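Local structure of putative uncharacterized protein (Toxoplasma gondii, 4FBD) at residues Ile95-Gly100 against Ala148-Ile153; Pro88-Leu93 against Ile153-Glu158. The protein is of unknown function, a conserved hypothetical protein of the DUF3228 family, with a chain that contains two mixed beta sheets. One frame throughout, in Å; residues are numbered along the deposited sequence.

Interaction 1 (Ile95-Gly100 against Ala148-Ile153); sequences IPNFVG and AFLDLI
The carbonyl oxygen of Ile-95 accepts the Leu-150 N-H at 3.0 Å (N to O), with the CA-H of Phe-149 in a bent, subsidiary contact and the edge of the Phe-149 ring also turned to this oxygen. Ile-95 N returns a bond of 3.1 Å to Leu-150 O, so the two residues form an antiparallel hydrogen-bonded pair. Beyond Pro-96 the pairing frays: Asn-97 N reaches Ala-148 O in a weak bond, and Asn-97 then centres an inverse gamma turn. The Asn-97 side chain crosses that of Leu-150 at about a right angle; a first torsion of -174° carries its amide away from the backbone N, OD1 lying 3.5 Å from Leu-150 CD2, while its ND2 bonds Ala-147 O and Ala-101 O. On the Ile-95/Leu-150 face, Ile-95 CG1 meets Leu-150 CB at 4.0 Å, and the tip CD1 of Ile-95 touches CD1 of Leu-152 at 3.6 Å. Val-70 of helix 63-76 covers Ile-95 and Leu-152, Val-186 of strand 181-189 packs against both leucines, and the backbones of Phe-149 and Asp-151 bond that same strand, which thus flanks strand 149-156 across from strand 90-96.

Interaction 2 (Pro88-Leu93 against Ile153-Glu158); sequences PFCRHL and ILYSRE
Backbone hydrogen bonds join Arg-91 and Leu-154 both ways: Leu-154 N to Arg-91 O at 2.7 Å, and Arg-91 N to Leu-154 O at 3.1 Å. Ser-156 N adds a bond of 3.2 Å to Phe-89 O, an oxygen that also receives the CA-H of Tyr-155 and lies over one face of the tyrosine ring. Among the aromatic contacts, Phe-89 and Tyr-155 run side by side, pointing the same way, with planes at 56° and centroids 5.3 Å apart. Phe-89 CG sits between the backbone N and carbonyl carbon (chi1 67°), which swings the ring's CE1 and CD1 edge against Tyr-155 CE2. Cys-90 SG makes an oblique sulfur-aromatic contact with the same tyrosine. Apolar packing follows on the face of Cys-90, His-92, Ile-153 and Tyr-155, where Cys-90 SG meets Ile-153 CG2 at 3.7 Å and His-92 CB meets Ile-153 CD1; on the face of Arg-91 and Leu-154, Leu-93 CD2 reaches Leu-154 CD1 at 3.6 Å, and Phe-82 touches both leucines. At the strand end, Ser-156 OG caps Gln-159 N. This is a pair of adjacent antiparallel strands inside a mixed sheet, with one strand passing straight into helix 157-166 through a serine N-cap.

Interactions 1 and 2 are successive lengths of one antiparallel ladder between strands 90-96 and 149-156, with centres about 17 Å apart and Ile-153 common to both. Along the chain the order is 88-93, 95-100, 148-153, 153-158, so interaction 2 encloses interaction 1. The lengths are stitched together by a probable Leu-152 N to Leu-93 O hydrogen bond and by a hydrogen bond between Asp-151 OD1 and His-92 ND1. Both strands lie in the interior of the five-stranded mixed sheet, between strands 181-189 and 82-84. Interaction 2 runs into the start of helix 157-166 and interaction 1 borders the turn after strand 90-96, so the ladder runs the length of two adjacent inner strands.

Interaction 1 (Ile95-Gly100 against Ala148-Ile153)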
loop_
_atom_site.group_PDB
_atom_site.type_symbol
_atom_site.label_atom_id
_atom_site.label_comp_id
_atom_site.label_asym_id
_atom_site.label_seq_id
_atom_site.Cartn_x
_atom_site.Cartn_y
_atom_site.Cartn_z
ATOM N N ILE A 95 -26.284 -15.152 1.686
ATOM C CA ILE A 95 -27.683 -15.227 1.358
ATOM C C ILE A 95 -27.989 -14.100 0.330
ATOM O O ILE A 95 -27.209 -13.128 0.192
ATOM C CB ILE A 95 -28.574 -15.030 2.608
ATOM C CG1 ILE A 95 -28.466 -13.588 3.129
ATOM C CG2 ILE A 95 -28.198 -16.020 3.737
ATOM C CD1 ILE A 95 -29.433 -13.263 4.299
ATOM N N PRO A 96 -29.094 -14.227 -0.397
ATOM C CA PRO A 96 -29.495 -13.142 -1.298
ATOM C C PRO A 96 -29.693 -11.814 -0.545
ATOM O O PRO A 96 -30.136 -11.807 0.610
ATOM C CB PRO A 96 -30.843 -13.618 -1.848
ATOM C CG PRO A 96 -30.792 -15.141 -1.729
ATOM C CD PRO A 96 -30.000 -15.392 -0.472
ATOM N N ASN A 97 -29.341 -10.711 -1.195
ATOM C CA ASN A 97 -29.432 -9.391 -0.606
ATOM C C ASN A 97 -30.861 -8.858 -0.692
ATOM O O ASN A 97 -31.217 -8.148 -1.625
ATOM C CB ASN A 97 -28.461 -8.466 -1.338
ATOM C CG ASN A 97 -28.369 -7.100 -0.709
ATOM O OD1 ASN A 97 -28.965 -6.848 0.346
ATOM N ND2 ASN A 97 -27.608 -6.204 -1.345
ATOM N N PHE A 98 -31.678 -9.179 0.298
ATOM C CA PHE A 98 -33.076 -8.765 0.279
ATOM C C PHE A 98 -33.344 -7.371 0.851
ATOM O O PHE A 98 -34.461 -6.891 0.733
ATOM C CB PHE A 98 -33.961 -9.780 1.007
ATOM C CG PHE A 98 -33.755 -9.804 2.484
ATOM C CD1 PHE A 98 -34.508 -8.983 3.314
ATOM C CD2 PHE A 98 -32.825 -10.639 3.042
ATOM C CE1 PHE A 98 -34.328 -9.003 4.697
ATOM C CE2 PHE A 98 -32.624 -10.678 4.428
ATOM C CZ PHE A 98 -33.367 -9.862 5.253
ATOM N N VAL A 99 -32.361 -6.737 1.488
ATOM C CA VAL A 99 -32.570 -5.371 2.005
ATOM C C VAL A 99 -32.030 -4.305 1.058
ATOM O O VAL A 99 -32.142 -3.115 1.318
ATOM C CB VAL A 99 -31.914 -5.172 3.378
ATOM C CG1 VAL A 99 -32.435 -6.218 4.344
ATOM C CG2 VAL A 99 -30.424 -5.267 3.270
ATOM N N GLY A 100 -31.439 -4.732 -0.050
ATOM C CA GLY A 100 -30.856 -3.786 -1.015
ATOM C C GLY A 100 -29.656 -3.017 -0.485
ATOM O O GLY A 100 -29.442 -1.877 -0.845
ATOM N N ALA A 148 -25.187 -8.351 -4.818
ATOM C CA ALA A 148 -25.779 -9.636 -5.046
ATOM C C ALA A 148 -26.042 -10.427 -3.749
ATOM O O ALA A 148 -27.075 -11.119 -3.616
ATOM C CB ALA A 148 -24.880 -10.414 -5.963
ATOM N N PHE A 149 -25.144 -10.290 -2.774
ATOM C CA PHE A 149 -25.245 -11.076 -1.549
ATOM C C PHE A 149 -24.925 -10.345 -0.271
ATOM O O PHE A 149 -24.418 -9.240 -0.283
ATOM C CB PHE A 149 -24.235 -12.231 -1.604
ATOM C CG PHE A 149 -24.319 -13.060 -2.844
ATOM C CD1 PHE A 149 -25.350 -13.971 -3.014
ATOM C CD2 PHE A 149 -23.334 -12.964 -3.827
ATOM C CE1 PHE A 149 -25.423 -14.748 -4.175
ATOM C CE2 PHE A 149 -23.402 -13.733 -4.987
ATOM C CZ PHE A 149 -24.437 -14.622 -5.162
ATOM N N LEU A 150 -25.255 -11.003 0.838
ATOM C CA LEU A 150 -24.896 -10.566 2.165
ATOM C C LEU A 150 -24.056 -11.689 2.771
ATOM O O LEU A 150 -24.476 -12.855 2.765
ATOM C CB LEU A 150 -26.129 -10.329 3.037
ATOM C CG LEU A 150 -27.093 -9.266 2.522
ATOM C CD1 LEU A 150 -28.332 -9.235 3.368
ATOM C CD2 LEU A 150 -26.391 -7.894 2.450
ATOM N N ASP A 151 -22.857 -11.350 3.240
ATOM C CA ASP A 151 -22.000 -12.293 3.915
ATOM C C ASP A 151 -22.409 -12.052 5.354
ATOM O O ASP A 151 -22.205 -10.947 5.885
ATOM C CB ASP A 151 -20.531 -11.952 3.680
ATOM C CG ASP A 151 -19.567 -13.050 4.143
ATOM O OD1 ASP A 151 -20.023 -14.085 4.679
ATOM O OD2 ASP A 151 -18.326 -12.870 3.941
ATOM N N LEU A 152 -23.062 -13.039 5.961
ATOM C CA LEU A 152 -23.498 -12.929 7.345
ATOM C C LEU A 152 -22.433 -13.564 8.204
ATOM O O LEU A 152 -22.120 -14.758 8.040
ATOM C CB LEU A 152 -24.816 -13.633 7.561
ATOM C CG LEU A 152 -26.001 -13.160 6.718
ATOM C CD1 LEU A 152 -27.256 -14.038 7.030
ATOM C CD2 LEU A 152 -26.247 -11.680 6.942
ATOM N N ILE A 153 -21.851 -12.781 9.105
ATOM C CA ILE A 153 -20.793 -13.319 9.952
ATOM C C ILE A 153 -21.413 -13.685 11.268
ATOM O O ILE A 153 -22.095 -12.860 11.873
ATOM C CB ILE A 153 -19.674 -12.314 10.201
ATOM C CG1 ILE A 153 -19.224 -11.659 8.890
ATOM C CG2 ILE A 153 -18.504 -13.011 10.898
ATOM C CD1 ILE A 153 -18.708 -12.648 7.882
#

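Interaction 2 (Pro88-Leu93 against Ile153-Glu158)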
loop_
_atom_site.group_PDB
_atom_site.type_symbol
_atom_site.label_atom_id
_atom_site.label_comp_id
_atom_site.label_asym_id
_atom_site.label_seq_id
_atom_site.Cartn_x
_atom_site.Cartn_y
_atom_site.Cartn_z
ATOM N N PRO A 88 -12.943 -21.897 15.743
ATOM C CA PRO A 88 -14.241 -22.572 15.807
ATOM C C PRO A 88 -15.405 -21.681 16.288
ATOM O O PRO A 88 -16.544 -22.158 16.324
ATOM C CB PRO A 88 -13.998 -23.726 16.795
ATOM C CG PRO A 88 -12.750 -23.366 17.531
ATOM C CD PRO A 88 -11.935 -22.534 16.604
ATOM N N PHE A 89 -15.131 -20.415 16.644
ATOM C CA PHE A 89 -16.190 -19.508 17.124
ATOM C C PHE A 89 -16.731 -18.534 16.071
ATOM O O PHE A 89 -17.657 -17.758 16.356
ATOM C CB PHE A 89 -15.776 -18.749 18.394
ATOM C CG PHE A 89 -14.645 -17.749 18.211
ATOM C CD1 PHE A 89 -14.890 -16.470 17.713
ATOM C CD2 PHE A 89 -13.353 -18.055 18.639
ATOM C CE1 PHE A 89 -13.851 -15.538 17.585
ATOM C CE2 PHE A 89 -12.317 -17.128 18.516
ATOM C CZ PHE A 89 -12.569 -15.868 17.986
ATOM N N CYS A 90 -16.155 -18.565 14.874
ATOM C CA CYS A 90 -16.637 -17.731 13.796
ATOM C C CYS A 90 -17.146 -18.619 12.677
ATOM O O CYS A 90 -16.607 -19.684 12.413
ATOM C CB CYS A 90 -15.544 -16.812 13.246
ATOM S SG CYS A 90 -16.208 -15.725 11.969
ATOM N N ARG A 91 -18.190 -18.164 12.009
ATOM C CA ARG A 91 -18.764 -18.900 10.898
ATOM C C ARG A 91 -19.477 -17.928 10.045
ATOM O O ARG A 91 -19.807 -16.882 10.513
ATOM C CB ARG A 91 -19.711 -19.970 11.410
ATOM C CG ARG A 91 -20.753 -20.396 10.426
ATOM C CD ARG A 91 -21.043 -21.774 10.603
ATOM N NE ARG A 91 -19.928 -22.630 10.155
ATOM C CZ ARG A 91 -19.860 -23.937 10.423
ATOM N NH1 ARG A 91 -20.819 -24.528 11.151
ATOM N NH2 ARG A 91 -18.834 -24.660 9.983
ATOM N N HIS A 92 -19.699 -18.238 8.775
ATOM C CA HIS A 92 -20.431 -17.302 7.950
ATOM C C HIS A 92 -21.188 -17.945 6.798
ATOM O O HIS A 92 -20.871 -19.041 6.383
ATOM C CB HIS A 92 -19.476 -16.212 7.458
ATOM C CG HIS A 92 -18.441 -16.696 6.502
ATOM N ND1 HIS A 92 -18.458 -16.361 5.163
ATOM C CD2 HIS A 92 -17.376 -17.514 6.676
ATOM C CE1 HIS A 92 -17.429 -16.930 4.560
ATOM N NE2 HIS A 92 -16.761 -17.638 5.452
ATOM N N LEU A 93 -22.215 -17.263 6.315
ATOM C CA LEU A 93 -22.972 -17.752 5.181
ATOM C C LEU A 93 -23.368 -16.595 4.270
ATOM O O LEU A 93 -23.455 -15.448 4.711
ATOM C CB LEU A 93 -24.247 -18.474 5.605
ATOM C CG LEU A 93 -25.212 -17.648 6.443
ATOM C CD1 LEU A 93 -26.644 -18.199 6.374
ATOM C CD2 LEU A 93 -24.683 -17.567 7.891
ATOM N N ILE A 153 -21.851 -12.781 9.105
ATOM C CA ILE A 153 -20.793 -13.319 9.952
ATOM C C ILE A 153 -21.413 -13.685 11.268
ATOM O O ILE A 153 -22.095 -12.860 11.873
ATOM C CB ILE A 153 -19.674 -12.314 10.201
ATOM C CG1 ILE A 153 -19.224 -11.659 8.890
ATOM C CG2 ILE A 153 -18.504 -13.011 10.898
ATOM C CD1 ILE A 153 -18.708 -12.648 7.882
ATOM N N LEU A 154 -21.171 -14.916 11.712
ATOM C CA LEU A 154 -21.731 -15.427 12.957
ATOM C C LEU A 154 -20.690 -15.649 14.046
ATOM O O LEU A 154 -19.543 -15.953 13.767
ATOM C CB LEU A 154 -22.414 -16.770 12.690
ATOM C CG LEU A 154 -23.507 -16.759 11.616
ATOM C CD1 LEU A 154 -24.081 -18.138 11.420
ATOM C CD2 LEU A 154 -24.616 -15.772 11.942
ATOM N N TYR A 155 -21.107 -15.472 15.294
ATOM C CA TYR A 155 -20.273 -15.744 16.470
ATOM C C TYR A 155 -21.070 -16.645 17.355
ATOM O O TYR A 155 -22.294 -16.544 17.387
ATOM C CB TYR A 155 -19.868 -14.464 17.220
ATOM C CG TYR A 155 -18.507 -13.913 16.814
ATOM C CD1 TYR A 155 -18.242 -13.543 15.499
ATOM C CD2 TYR A 155 -17.492 -13.754 17.757
ATOM C CE1 TYR A 155 -16.999 -13.037 15.129
ATOM C CE2 TYR A 155 -16.250 -13.252 17.404
ATOM C CZ TYR A 155 -16.008 -12.898 16.084
ATOM O OH TYR A 155 -14.784 -12.400 15.724
ATOM N N SER A 156 -20.387 -17.545 18.052
ATOM C CA SER A 156 -21.054 -18.436 18.975
ATOM C C SER A 156 -21.667 -17.609 20.094
ATOM O O SER A 156 -21.326 -16.440 20.268
ATOM C CB SER A 156 -20.072 -19.440 19.588
ATOM O OG SER A 156 -19.095 -18.778 20.375
ATOM N N ARG A 157 -22.590 -18.230 20.819
ATOM C CA ARG A 157 -23.245 -17.629 21.986
ATOM C C ARG A 157 -22.174 -17.310 23.042
ATOM O O ARG A 157 -22.202 -16.276 23.701
ATOM C CB ARG A 157 -24.227 -18.647 22.564
ATOM C CG ARG A 157 -24.965 -18.191 23.774
ATOM C CD ARG A 157 -25.557 -19.369 24.552
ATOM N NE ARG A 157 -26.507 -20.181 23.798
ATOM C CZ ARG A 157 -26.307 -21.428 23.362
ATOM N NH1 ARG A 157 -25.181 -22.074 23.606
ATOM N NH2 ARG A 157 -27.270 -22.049 22.693
ATOM N N GLU A 158 -21.217 -18.220 23.159
ATOM C CA GLU A 158 -20.118 -18.115 24.110
ATOM C C GLU A 158 -19.281 -16.867 23.838
ATOM O O GLU A 158 -19.165 -15.995 24.701
ATOM C CB GLU A 158 -19.261 -19.386 24.048
ATOM C CG GLU A 158 -20.008 -20.662 24.526
ATOM C CD GLU A 158 -21.303 -20.973 23.730
ATOM O OE1 GLU A 158 -21.302 -20.910 22.472
ATOM O OE2 GLU A 158 -22.325 -21.291 24.380
#